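Local coordinates for uncharacterized protein (Bacteroides eggerthii, PDB 4GDZ) that is of unknown function, a DUF4251-family protein built mainly from an antiparallel beta sheet, and binds a magnesium ion in this crystal, at residues 127-132 with 144-149; 97-102 with 120-125. One frame throughout, in Å; residues are numbered along the deposited sequence.

Contact 1. Residues 127-132 with 144-149; sequences ISAQIF and VTINPN. With MG (magnesium ion), chain B.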
ATOM      1  N   ILE A 127      -1.324  -5.065  30.623  1.00 49.36           N
ATOM      2  CA  ILE A 127      -1.350  -5.080  29.160  1.00 47.21           C
ATOM      3  C   ILE A 127      -1.331  -3.615  28.720  1.00 47.69           C
ATOM      4  O   ILE A 127      -1.951  -2.757  29.342  1.00 45.86           O
ATOM      5  CB  ILE A 127      -2.600  -5.847  28.567  1.00 47.76           C
ATOM      6  CG1 ILE A 127      -2.530  -5.934  27.020  1.00 46.51           C
ATOM      7  CG2 ILE A 127      -3.958  -5.261  29.004  1.00 46.86           C
ATOM      8  CD1 ILE A 127      -3.583  -6.845  26.387  1.00 48.38           C
ATOM      9  N   SER A 128      -0.662  -3.341  27.610  1.00 45.92           N
ATOM     10  CA  SER A 128      -0.683  -1.999  27.014  1.00 44.19           C
ATOM     11  C   SER A 128      -0.579  -2.113  25.517  1.00 46.68           C
ATOM     12  O   SER A 128      -0.272  -3.186  24.985  1.00 45.56           O
ATOM     13  CB  SER A 128       0.462  -1.150  27.579  1.00 49.50           C
ATOM     14  OG  SER A 128       1.712  -1.716  27.212  1.00 48.75           O
ATOM     15  N   ALA A 129      -0.840  -1.020  24.827  1.00 44.37           N
ATOM     16  CA  ALA A 129      -0.681  -0.994  23.368  1.00 45.98           C
ATOM     17  C   ALA A 129      -0.114   0.361  22.982  1.00 49.20           C
ATOM     18  O   ALA A 129      -0.564   1.391  23.477  1.00 46.38           O
ATOM     19  CB  ALA A 129      -2.010  -1.230  22.624  1.00 42.75           C
ATOM     20  N   GLN A 130       0.877   0.335  22.094  1.00 44.94           N
ATOM     21  CA  GLN A 130       1.405   1.538  21.451  1.00 44.02           C
ATOM     22  C   GLN A 130       0.695   1.780  20.108  1.00 45.43           C
ATOM     23  O   GLN A 130       0.507   0.863  19.305  1.00 46.39           O
ATOM     24  CB  GLN A 130       2.906   1.408  21.261  1.00 44.39           C
ATOM     25  CG  GLN A 130       3.514   2.687  20.707  1.00 50.62           C
ATOM     26  CD  GLN A 130       5.001   2.637  20.830  1.00 60.72           C
ATOM     27  OE1 GLN A 130       5.647   1.792  20.213  1.00 56.01           O
ATOM     28  NE2 GLN A 130       5.548   3.510  21.654  1.00 53.94           N
ATOM     29  N   ILE A 131       0.254   3.016  19.913  1.00 44.62           N
ATOM     30  CA  ILE A 131      -0.633   3.411  18.817  0.50 43.36           C
ATOM     31  C   ILE A 131       0.070   4.460  17.942  1.00 46.48           C
ATOM     32  O   ILE A 131       0.616   5.420  18.477  1.00 44.01           O
ATOM     33  CB  ILE A 131      -1.922   4.071  19.366  0.50 42.14           C
ATOM     34  CG1 ILE A 131      -2.529   3.260  20.543  0.50 45.80           C
ATOM     35  CG2 ILE A 131      -2.921   4.288  18.233  0.50 44.74           C
ATOM     36  CD1 ILE A 131      -2.991   1.864  20.197  0.50 40.95           C
ATOM     37  N   PHE A 132       0.019   4.295  16.631  1.00 43.78           N
ATOM     38  CA  PHE A 132       0.510   5.289  15.674  1.00 44.14           C
ATOM     39  C   PHE A 132      -0.620   5.573  14.697  1.00 44.75           C
ATOM     40  O   PHE A 132      -1.154   4.670  14.078  1.00 45.99           O
ATOM     41  CB  PHE A 132       1.754   4.789  14.933  1.00 45.28           C
ATOM     42  CG  PHE A 132       2.276   5.754  13.870  1.00 46.16           C
ATOM     43  CD1 PHE A 132       2.758   7.021  14.221  1.00 47.09           C
ATOM     44  CD2 PHE A 132       2.206   5.433  12.527  1.00 47.77           C
ATOM     45  CE1 PHE A 132       3.199   7.920  13.265  1.00 47.09           C
ATOM     46  CE2 PHE A 132       2.671   6.318  11.567  1.00 47.42           C
ATOM     47  CZ  PHE A 132       3.160   7.570  11.935  1.00 47.55           C
ATOM     48  N   VAL A 144      -4.297   3.504  11.429  1.00 44.05           N
ATOM     49  CA  VAL A 144      -3.766   3.321  12.767  1.00 43.34           C
ATOM     50  C   VAL A 144      -3.026   1.990  12.814  1.00 46.91           C
ATOM     51  O   VAL A 144      -3.507   0.998  12.273  1.00 45.21           O
ATOM     52  CB  VAL A 144      -4.908   3.427  13.823  1.00 50.20           C
ATOM     53  CG1 VAL A 144      -5.946   2.285  13.699  1.00 47.57           C
ATOM     54  CG2 VAL A 144      -4.350   3.419  15.223  1.00 52.35           C
ATOM     55  N   THR A 145      -1.868   1.973  13.476  1.00 42.76           N
ATOM     56  CA  THR A 145      -1.157   0.747  13.819  1.00 43.06           C
ATOM     57  C   THR A 145      -1.154   0.572  15.308  1.00 45.02           C
ATOM     58  O   THR A 145      -0.819   1.514  16.061  1.00 45.11           O
ATOM     59  CB  THR A 145       0.309   0.833  13.284  1.00 48.25           C
ATOM     60  OG1 THR A 145       0.223   1.007  11.863  1.00 51.13           O
ATOM     61  CG2 THR A 145       1.162  -0.451  13.622  1.00 46.99           C
ATOM     62  N   ILE A 146      -1.526  -0.626  15.733  1.00 42.66           N
ATOM     63  CA  ILE A 146      -1.667  -1.006  17.124  1.00 41.63           C
ATOM     64  C   ILE A 146      -0.671  -2.094  17.448  1.00 43.42           C
ATOM     65  O   ILE A 146      -0.658  -3.179  16.821  1.00 44.75           O
ATOM     66  CB  ILE A 146      -3.132  -1.468  17.418  1.00 45.33           C
ATOM     67  CG1 ILE A 146      -4.125  -0.329  17.067  1.00 48.92           C
ATOM     68  CG2 ILE A 146      -3.311  -1.917  18.881  1.00 43.58           C
ATOM     69  CD1 ILE A 146      -5.459  -0.784  16.534  1.00 53.34           C
ATOM     70  N   ASN A 147       0.145  -1.827  18.461  1.00 41.80           N
ATOM     71  CA  ASN A 147       1.221  -2.713  18.860  1.00 43.73           C
ATOM     72  C   ASN A 147       1.087  -3.102  20.328  1.00 45.16           C
ATOM     73  O   ASN A 147       1.556  -2.359  21.199  1.00 45.45           O
ATOM     74  CB  ASN A 147       2.580  -2.018  18.573  1.00 47.56           C
ATOM     75  CG  ASN A 147       3.785  -2.888  18.891  1.00 55.82           C
ATOM     76  OD1 ASN A 147       3.663  -4.041  19.263  1.00 51.64           O
ATOM     77  ND2 ASN A 147       4.971  -2.309  18.763  1.00 50.17           N
ATOM     78  N   PRO A 148       0.480  -4.277  20.618  1.00 46.67           N
ATOM     79  CA  PRO A 148       0.328  -4.687  22.026  1.00 45.34           C
ATOM     80  C   PRO A 148       1.660  -5.056  22.653  1.00 47.87           C
ATOM     81  O   PRO A 148       2.569  -5.431  21.950  1.00 47.08           O
ATOM     82  CB  PRO A 148      -0.576  -5.937  21.929  1.00 48.45           C
ATOM     83  CG  PRO A 148      -1.324  -5.750  20.647  1.00 51.34           C
ATOM     84  CD  PRO A 148      -0.287  -5.176  19.727  1.00 49.53           C
ATOM     85  N   ASN A 149       1.783  -4.948  23.969  1.00 44.46           N
ATOM     86  CA  ASN A 149       3.096  -5.125  24.594  1.00 47.01           C
ATOM     87  C   ASN A 149       3.565  -6.576  24.655  1.00 53.49           C
ATOM     88  O   ASN A 149       4.745  -6.809  24.876  1.00 51.78           O
ATOM     89  CB  ASN A 149       3.104  -4.574  26.025  1.00 50.19           C
ATOM     90  CG  ASN A 149       2.311  -5.456  26.966  1.00 59.84           C
ATOM     91  OD1 ASN A 149       1.114  -5.648  26.789  1.00 50.47           O
ATOM     92  ND2 ASN A 149       2.998  -6.089  27.884  1.00 65.98           N
TER
HETATM   93 MG    MG B 200       2.893  -6.229  19.635  1.00 66.54          MG
HETATM   94  O   HOH W   1       4.676   0.540  17.882  1.00 52.82           O
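The antiparallel beta hairpin of strands 128-135 and 141-148 is laced here by paired backbone bonds between Gln130 and Asn147 and between Phe132 and Thr145, the shortest being Asn147 N to Gln130 O at 2.8 Å. Ile131 faces Ile146 between these two pairs, and Ala129 faces Pro148 beyond the Gln130-Asn147 pair, both non-hydrogen-bonded. The four side chains share one face of the sheet; Ala129 CB meets Ile146 CG2 at 4.0 Å. At the open end Asn149 takes over the pairing with its side chain. Its OD1 accepts Ser128 N at 3.0 Å, the N-H lying well above the carbonyl plane, while Asn149 N returns a bond to Ser128 O. The first torsion of Asn149 (chi1 72°) folds its carboxamide back onto Ser128, whose OG rests 3.4 Å from Asn149 CB. On the face of Gln130 and Asn147, one water donates to Gln130 OE1 and accepts from Asn147 ND2. The other end of that amide, Asn147 OD1, reaches the magnesium at 2.4 Å, and Pro148 O binds it at 2.5 Å; Asn151 O and Asn153 O are the other protein ligands. The strand's last residues thus open a magnesium-binding loop at the end of a beta hairpin.

Contact 2. Residues 97-102 with 120-125; sequences VTVDGT and FSIQGI
Thr102 O accepts a bond from strand 120-123: Gln123 N donates to it at 2.8 Å, nearly straight (167° at the hydrogen). Ile122 CA lies 3.3 Å from Thr102 O in a weaker CA-H...O contact. The return bond, Thr102 N to Gln123 O, is longer at 3.1 Å. Together the two N-H bonds make Thr102 and Gln123 an antiparallel hydrogen-bonded pair. Their side chains leave the same face of the sheet, where Thr102 OG1 lies 3.8 Å from Gln123 CB.

Immediately before this pair the chain turns a corner at Gly101. With no side chain between the backbones, Gly101 brings its CA to 3.2 Å from Gln123 O as a second, weaker donor beside Thr102 N. Gly124 is the glycine facing it, the CA atoms of Gly101 and Gly124 4.5 Å apart. Preceding the corner, strand 97-100 runs almost perpendicular to strand 120-123 (85°), and side-chain packing replaces backbone pairing. Val99 CG1, placed anti to its own nitrogen, sits over the backbone at Gly124, 3.6 Å from Gly124 N, and meets Ile122 CG2 at 3.9 Å. Val80 of strand 77-85 touches both Val99 and Ile122, completing a buried apolar cluster. The CB of Asp100 leaves its CA away from strand 120-123, and OD1 is hydrogen-bonded to Thr79 OG1.

Strands 94-100 and 102-110, the two outermost strands of the sheet within the chain, are therefore consecutive in sequence and joined through this glycine. Such a sharp corner, with one arm packing across a strand and the other pairing with it, is consistent with a strongly coiled antiparallel sheet whose edges are brought together as in a barrel.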
ATOM      1  N   VAL A  97      -7.213  -7.456  20.020  1.00 44.00           N
ATOM      2  CA  VAL A  97      -6.763  -7.066  21.358  1.00 43.42           C
ATOM      3  C   VAL A  97      -7.819  -6.110  21.941  1.00 46.71           C
ATOM      4  O   VAL A  97      -8.491  -5.378  21.201  1.00 46.56           O
ATOM      5  CB  VAL A  97      -5.369  -6.396  21.329  1.00 48.36           C
ATOM      6  CG1 VAL A  97      -5.447  -4.985  20.763  1.00 47.13           C
ATOM      7  CG2 VAL A  97      -4.719  -6.382  22.726  1.00 47.66           C
ATOM      8  N   THR A  98      -7.960  -6.102  23.261  1.00 43.64           N
ATOM      9  CA  THR A  98      -8.701  -5.035  23.955  1.00 43.69           C
ATOM     10  C   THR A  98      -7.853  -4.470  25.095  1.00 46.18           C
ATOM     11  O   THR A  98      -7.372  -5.200  25.944  1.00 43.71           O
ATOM     12  CB  THR A  98     -10.066  -5.531  24.499  1.00 45.18           C
ATOM     13  OG1 THR A  98     -10.853  -6.010  23.407  1.00 46.01           O
ATOM     14  CG2 THR A  98     -10.862  -4.412  25.238  1.00 44.17           C
ATOM     15  N   VAL A  99      -7.647  -3.161  25.093  1.00 41.35           N
ATOM     16  CA  VAL A  99      -6.947  -2.497  26.205  1.00 43.72           C
ATOM     17  C   VAL A  99      -7.773  -1.286  26.593  1.00 44.36           C
ATOM     18  O   VAL A  99      -8.051  -0.397  25.769  1.00 45.21           O
ATOM     19  CB  VAL A  99      -5.525  -2.026  25.799  1.00 46.36           C
ATOM     20  CG1 VAL A  99      -4.769  -1.510  27.042  1.00 47.59           C
ATOM     21  CG2 VAL A  99      -4.762  -3.160  25.111  1.00 47.55           C
ATOM     22  N   ASP A 100      -8.134  -1.227  27.858  1.00 43.97           N
ATOM     23  CA  ASP A 100      -8.915  -0.113  28.397  1.00 46.83           C
ATOM     24  C   ASP A 100      -8.134   0.472  29.551  1.00 51.74           C
ATOM     25  O   ASP A 100      -7.816  -0.249  30.495  1.00 46.12           O
ATOM     26  CB  ASP A 100     -10.270  -0.670  28.870  1.00 50.60           C
ATOM     27  CG  ASP A 100     -11.221   0.413  29.392  1.00 60.83           C
ATOM     28  OD1 ASP A 100     -11.040   1.574  29.006  1.00 63.26           O
ATOM     29  OD2 ASP A 100     -12.160   0.086  30.152  1.00 67.68           O
ATOM     30  N   GLY A 101      -7.816   1.762  29.498  1.00 47.21           N
ATOM     31  CA  GLY A 101      -7.069   2.389  30.574  1.00 51.90           C
ATOM     32  C   GLY A 101      -6.718   3.847  30.337  1.00 47.94           C
ATOM     33  O   GLY A 101      -7.560   4.645  29.958  1.00 51.62           O
ATOM     34  N   THR A 102      -5.471   4.193  30.603  1.00 49.75           N
ATOM     35  CA  THR A 102      -5.044   5.578  30.591  1.00 51.82           C
ATOM     36  C   THR A 102      -4.173   5.833  29.368  1.00 52.98           C
ATOM     37  O   THR A 102      -3.514   4.925  28.866  1.00 52.30           O
ATOM     38  CB  THR A 102      -4.263   5.937  31.857  1.00 58.12           C
ATOM     39  OG1 THR A 102      -3.199   5.005  31.972  1.00 57.69           O
ATOM     40  CG2 THR A 102      -5.186   5.899  33.124  1.00 58.81           C
ATOM     41  N   PHE A 120       0.803   7.503  20.676  1.00 44.40           N
ATOM     42  CA  PHE A 120       0.461   7.481  22.089  1.00 44.23           C
ATOM     43  C   PHE A 120       0.347   6.030  22.534  1.00 47.59           C
ATOM     44  O   PHE A 120       0.322   5.114  21.700  1.00 45.17           O
ATOM     45  CB  PHE A 120      -0.834   8.274  22.391  1.00 46.94           C
ATOM     46  CG  PHE A 120      -2.049   7.800  21.644  1.00 46.11           C
ATOM     47  CD1 PHE A 120      -2.343   8.302  20.394  1.00 47.42           C
ATOM     48  CD2 PHE A 120      -2.918   6.869  22.212  1.00 49.09           C
ATOM     49  CE1 PHE A 120      -3.454   7.864  19.694  1.00 57.40           C
ATOM     50  CE2 PHE A 120      -4.040   6.450  21.523  1.00 48.71           C
ATOM     51  CZ  PHE A 120      -4.297   6.936  20.261  1.00 49.35           C
ATOM     52  N   SER A 121       0.337   5.822  23.849  1.00 45.10           N
ATOM     53  CA  SER A 121       0.096   4.509  24.434  1.00 46.16           C
ATOM     54  C   SER A 121      -1.164   4.504  25.295  1.00 47.94           C
ATOM     55  O   SER A 121      -1.513   5.513  25.901  1.00 48.21           O
ATOM     56  CB  SER A 121       1.297   4.049  25.266  1.00 51.08           C
ATOM     57  OG  SER A 121       2.296   3.570  24.372  1.00 59.03           O
ATOM     58  N   ILE A 122      -1.845   3.363  25.296  1.00 45.65           N
ATOM     59  CA  ILE A 122      -2.978   3.090  26.211  1.00 46.80           C
ATOM     60  C   ILE A 122      -2.497   2.024  27.168  1.00 47.96           C
ATOM     61  O   ILE A 122      -2.056   0.957  26.728  1.00 47.26           O
ATOM     62  CB  ILE A 122      -4.235   2.629  25.453  1.00 47.42           C
ATOM     63  CG1 ILE A 122      -4.695   3.728  24.489  1.00 51.30           C
ATOM     64  CG2 ILE A 122      -5.368   2.271  26.432  1.00 44.65           C
ATOM     65  CD1 ILE A 122      -5.890   3.351  23.649  1.00 54.32           C
ATOM     66  N   GLN A 123      -2.535   2.325  28.464  1.00 47.56           N
ATOM     67  CA  GLN A 123      -2.040   1.409  29.510  0.70 47.31           C
ATOM     68  C   GLN A 123      -3.212   0.808  30.292  1.00 50.76           C
ATOM     69  O   GLN A 123      -3.960   1.526  30.955  1.00 47.49           O
ATOM     70  CB  GLN A 123      -1.120   2.152  30.492  0.70 56.08           C
ATOM     71  CG  GLN A 123      -0.615   1.301  31.674  0.70 65.00           C
ATOM     72  CD  GLN A 123       0.408   0.261  31.255  0.70 60.42           C
ATOM     73  OE1 GLN A 123       1.436   0.612  30.700  0.70 59.66           O
ATOM     74  NE2 GLN A 123       0.120  -1.021  31.502  0.70 48.55           N
ATOM     75  N   GLY A 124      -3.366  -0.502  30.221  1.00 47.81           N
ATOM     76  CA  GLY A 124      -4.357  -1.222  31.016  1.00 51.31           C
ATOM     77  C   GLY A 124      -3.684  -1.924  32.184  1.00 51.92           C
ATOM     78  O   GLY A 124      -2.539  -1.638  32.526  1.00 52.66           O
ATOM     79  N   ILE A 125      -4.383  -2.894  32.755  1.00 50.62           N
ATOM     80  CA  ILE A 125      -3.847  -3.682  33.867  1.00 52.13           C
ATOM     81  C   ILE A 125      -3.158  -4.926  33.303  1.00 50.34           C
ATOM     82  O   ILE A 125      -3.821  -5.840  32.787  1.00 48.67           O
ATOM     83  CB  ILE A 125      -4.949  -4.039  34.877  1.00 61.45           C
ATOM     84  CG1 ILE A 125      -5.570  -2.740  35.424  1.00 70.88           C
ATOM     85  CG2 ILE A 125      -4.362  -4.868  36.025  1.00 60.83           C
ATOM     86  CD1 ILE A 125      -6.774  -2.958  36.310  1.00 79.04           C
TER

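The two contacts follow one another in sequence, contact 2 first, and strands 116-123 and 128-135, neighbours in the same sheet, tie them together. The centres of the two contacts are about 8 Å apart. Ala129 O lies 3.0 Å from Ile122 N, and Ile131 N lies 2.8 Å from Phe120 O, both probable hydrogen bonds, so the pairing at the glycine corner of contact 2 continues into the hairpin of contact 1. The other arm of the corner comes back toward the hairpin's open end, where Ile127 touches both Val97 and Val99, and Pro148 touches Val97. Magnesium is bound directly by contact 1; the Val99 side chain of contact 2 is about 10 Å from the ion.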